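Long-range contact in amorpha-4,11-diene synthase (Artemisia annua, PDB 4GAX), which probably cyclises farnesyl diphosphate to sesquiterpenes, as a magnesium-dependent plant terpene synthase, with loss of its diphosphate: residues L83-Q88 with F124-K129. Sequence-based numbering, arbitrary orientation.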
loop_
_atom_site.group_PDB
_atom_site.type_symbol
_atom_site.label_atom_id
_atom_site.label_comp_id
_atom_site.label_asym_id
_atom_site.label_seq_id
_atom_site.Cartn_x
_atom_site.Cartn_y
_atom_site.Cartn_z
ATOM N N LEU A 83 2.772 12.729 -20.043
ATOM C CA LEU A 83 2.152 11.516 -20.571
ATOM C C LEU A 83 2.387 10.353 -19.617
ATOM O O LEU A 83 1.475 9.554 -19.364
ATOM C CB LEU A 83 2.769 11.174 -21.927
ATOM C CG LEU A 83 2.217 9.974 -22.698
ATOM C CD1 LEU A 83 0.704 10.054 -22.804
ATOM C CD2 LEU A 83 2.830 9.972 -24.104
ATOM N N VAL A 84 3.612 10.255 -19.094
ATOM C CA VAL A 84 3.953 9.209 -18.130
ATOM C C VAL A 84 3.046 9.350 -16.912
ATOM O O VAL A 84 2.457 8.378 -16.442
ATOM C CB VAL A 84 5.444 9.295 -17.699
ATOM C CG1 VAL A 84 5.716 8.409 -16.491
ATOM C CG2 VAL A 84 6.374 8.920 -18.860
ATOM N N ASP A 85 2.916 10.572 -16.411
ATOM C CA ASP A 85 2.043 10.815 -15.256
ATOM C C ASP A 85 0.595 10.371 -15.519
ATOM O O ASP A 85 -0.076 9.802 -14.656
ATOM C CB ASP A 85 2.056 12.303 -14.936
ATOM C CG ASP A 85 1.210 12.657 -13.745
ATOM O OD1 ASP A 85 1.336 11.984 -12.698
ATOM O OD2 ASP A 85 0.436 13.636 -13.840
ATOM N N GLU A 86 0.089 10.655 -16.712
ATOM C CA GLU A 86 -1.299 10.319 -17.011
ATOM C C GLU A 86 -1.462 8.800 -17.098
ATOM O O GLU A 86 -2.430 8.226 -16.577
ATOM C CB GLU A 86 -1.721 10.996 -18.306
ATOM C CG GLU A 86 -1.805 12.494 -18.170
ATOM C CD GLU A 86 -1.973 13.175 -19.511
ATOM O OE1 GLU A 86 -2.027 12.447 -20.531
ATOM O OE2 GLU A 86 -2.046 14.428 -19.544
ATOM N N ILE A 87 -0.498 8.143 -17.732
ATOM C CA ILE A 87 -0.540 6.683 -17.811
ATOM C C ILE A 87 -0.528 6.074 -16.398
ATOM O O ILE A 87 -1.275 5.137 -16.114
ATOM C CB ILE A 87 0.635 6.145 -18.650
ATOM C CG1 ILE A 87 0.477 6.604 -20.099
ATOM C CG2 ILE A 87 0.706 4.614 -18.566
ATOM C CD1 ILE A 87 1.747 6.369 -20.974
ATOM N N GLN A 88 0.294 6.625 -15.509
ATOM C CA GLN A 88 0.420 6.084 -14.158
ATOM C C GLN A 88 -0.858 6.305 -13.357
ATOM O O GLN A 88 -1.365 5.398 -12.690
ATOM C CB GLN A 88 1.619 6.719 -13.426
ATOM C CG GLN A 88 2.985 6.250 -13.930
ATOM C CD GLN A 88 4.143 7.001 -13.258
ATOM O OE1 GLN A 88 3.960 8.091 -12.715
ATOM N NE2 GLN A 88 5.331 6.414 -13.293
ATOM N N PHE A 124 10.228 16.296 -10.478
ATOM C CA PHE A 124 10.770 15.964 -9.166
ATOM C C PHE A 124 10.051 14.744 -8.593
ATOM O O PHE A 124 10.685 13.795 -8.121
ATOM C CB PHE A 124 10.625 17.179 -8.239
ATOM C CG PHE A 124 10.994 16.917 -6.810
ATOM C CD1 PHE A 124 12.309 16.999 -6.393
ATOM C CD2 PHE A 124 10.011 16.626 -5.873
ATOM C CE1 PHE A 124 12.656 16.774 -5.049
ATOM C CE2 PHE A 124 10.332 16.416 -4.542
ATOM C CZ PHE A 124 11.666 16.483 -4.126
ATOM N N ARG A 125 8.726 14.780 -8.629
ATOM C CA ARG A 125 7.934 13.710 -8.045
ATOM C C ARG A 125 8.072 12.385 -8.804
ATOM O O ARG A 125 8.220 11.327 -8.191
ATOM C CB ARG A 125 6.462 14.128 -7.954
ATOM C CG ARG A 125 5.569 13.040 -7.390
ATOM C CD ARG A 125 4.149 13.530 -7.170
ATOM N NE ARG A 125 3.457 13.845 -8.428
ATOM C CZ ARG A 125 3.031 12.928 -9.298
ATOM N NH1 ARG A 125 3.215 11.632 -9.048
ATOM N NH2 ARG A 125 2.405 13.303 -10.410
ATOM N N LEU A 126 8.026 12.440 -10.133
ATOM C CA LEU A 126 8.189 11.222 -10.941
ATOM C C LEU A 126 9.573 10.612 -10.791
ATOM O O LEU A 126 9.722 9.372 -10.777
ATOM C CB LEU A 126 7.905 11.482 -12.424
ATOM C CG LEU A 126 6.522 11.930 -12.876
ATOM C CD1 LEU A 126 6.472 11.946 -14.427
ATOM C CD2 LEU A 126 5.423 11.041 -12.299
ATOM N N MET A 127 10.595 11.459 -10.687
ATOM C CA MET A 127 11.935 10.942 -10.441
ATOM C C MET A 127 12.001 10.205 -9.097
ATOM O O MET A 127 12.458 9.065 -9.029
ATOM C CB MET A 127 12.986 12.065 -10.497
ATOM C CG MET A 127 13.242 12.604 -11.915
ATOM S SD MET A 127 13.944 11.383 -13.064
ATOM C CE MET A 127 12.489 10.868 -13.942
ATOM N N ARG A 128 11.532 10.848 -8.029
ATOM C CA ARG A 128 11.600 10.242 -6.692
ATOM C C ARG A 128 10.727 8.996 -6.591
ATOM O O ARG A 128 11.105 8.030 -5.947
ATOM C CB ARG A 128 11.222 11.258 -5.592
ATOM C CG ARG A 128 12.361 12.258 -5.315
ATOM C CD ARG A 128 12.265 12.893 -3.918
ATOM N NE ARG A 128 13.466 13.697 -3.644
ATOM C CZ ARG A 128 13.644 14.411 -2.537
ATOM N NH1 ARG A 128 12.715 14.384 -1.593
ATOM N NH2 ARG A 128 14.738 15.151 -2.380
ATOM N N LYS A 129 9.565 9.022 -7.230
ATOM C CA LYS A 129 8.706 7.835 -7.270
ATOM C C LYS A 129 9.453 6.665 -7.928
ATOM O O LYS A 129 9.272 5.508 -7.549
ATOM C CB LYS A 129 7.409 8.145 -8.014
ATOM C CG LYS A 129 6.440 6.961 -8.219
ATOM C CD LYS A 129 5.121 7.450 -8.859
ATOM C CE LYS A 129 4.187 6.278 -9.229
ATOM N NZ LYS A 129 4.354 5.114 -8.315
HETATM O O HOH W 1 2.096 9.682 -11.273
HETATM O O HOH W 2 7.630 7.455 -11.595
#
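Asp85 and Arg125 form a salt bridge between helical segments 83-88 and 124-129, whose axes approach to 11.3 Å, the long arginine spanning the gap to the short aspartate. Arg125 NH2 donates to Asp85 OD1 at 2.8 Å. The acceptor lies at the edge of the guanidinium, almost in its plane, but the donor comes in from above the carboxylate, and the two planes stand 60° apart. A bend late in the arginine chain (chi3 67°) turns its end toward the aspartate. One water ties the pair to Gln88: it donates to Asp85 OD1 and to Gln88 OE1, and accepts a longer bond from Arg125 NH1. Glutamine suits this place because its amide works at both ends, NE2 donating to a second water that in turn donates to the backbone Leu126 O. Leu126 packs beside these polar links, its CD2 3.3 Å from Gln88 OE1 and its CD1 4.2 Å from Val84 CG1, while the aliphatic part of Lys129 runs past Gln88 in the opposite direction. With an alanine at position Asp85 the buried Arg125 guanidinium would probably lose this counter-charge, and the first water one of its acceptors. Within the all-helical N-terminal domain, helix 97-111 touches both partners, Ile100 meeting Val84 and Leu104 meeting Met127, while helix 52-71 packs against Leu83 and Ile87.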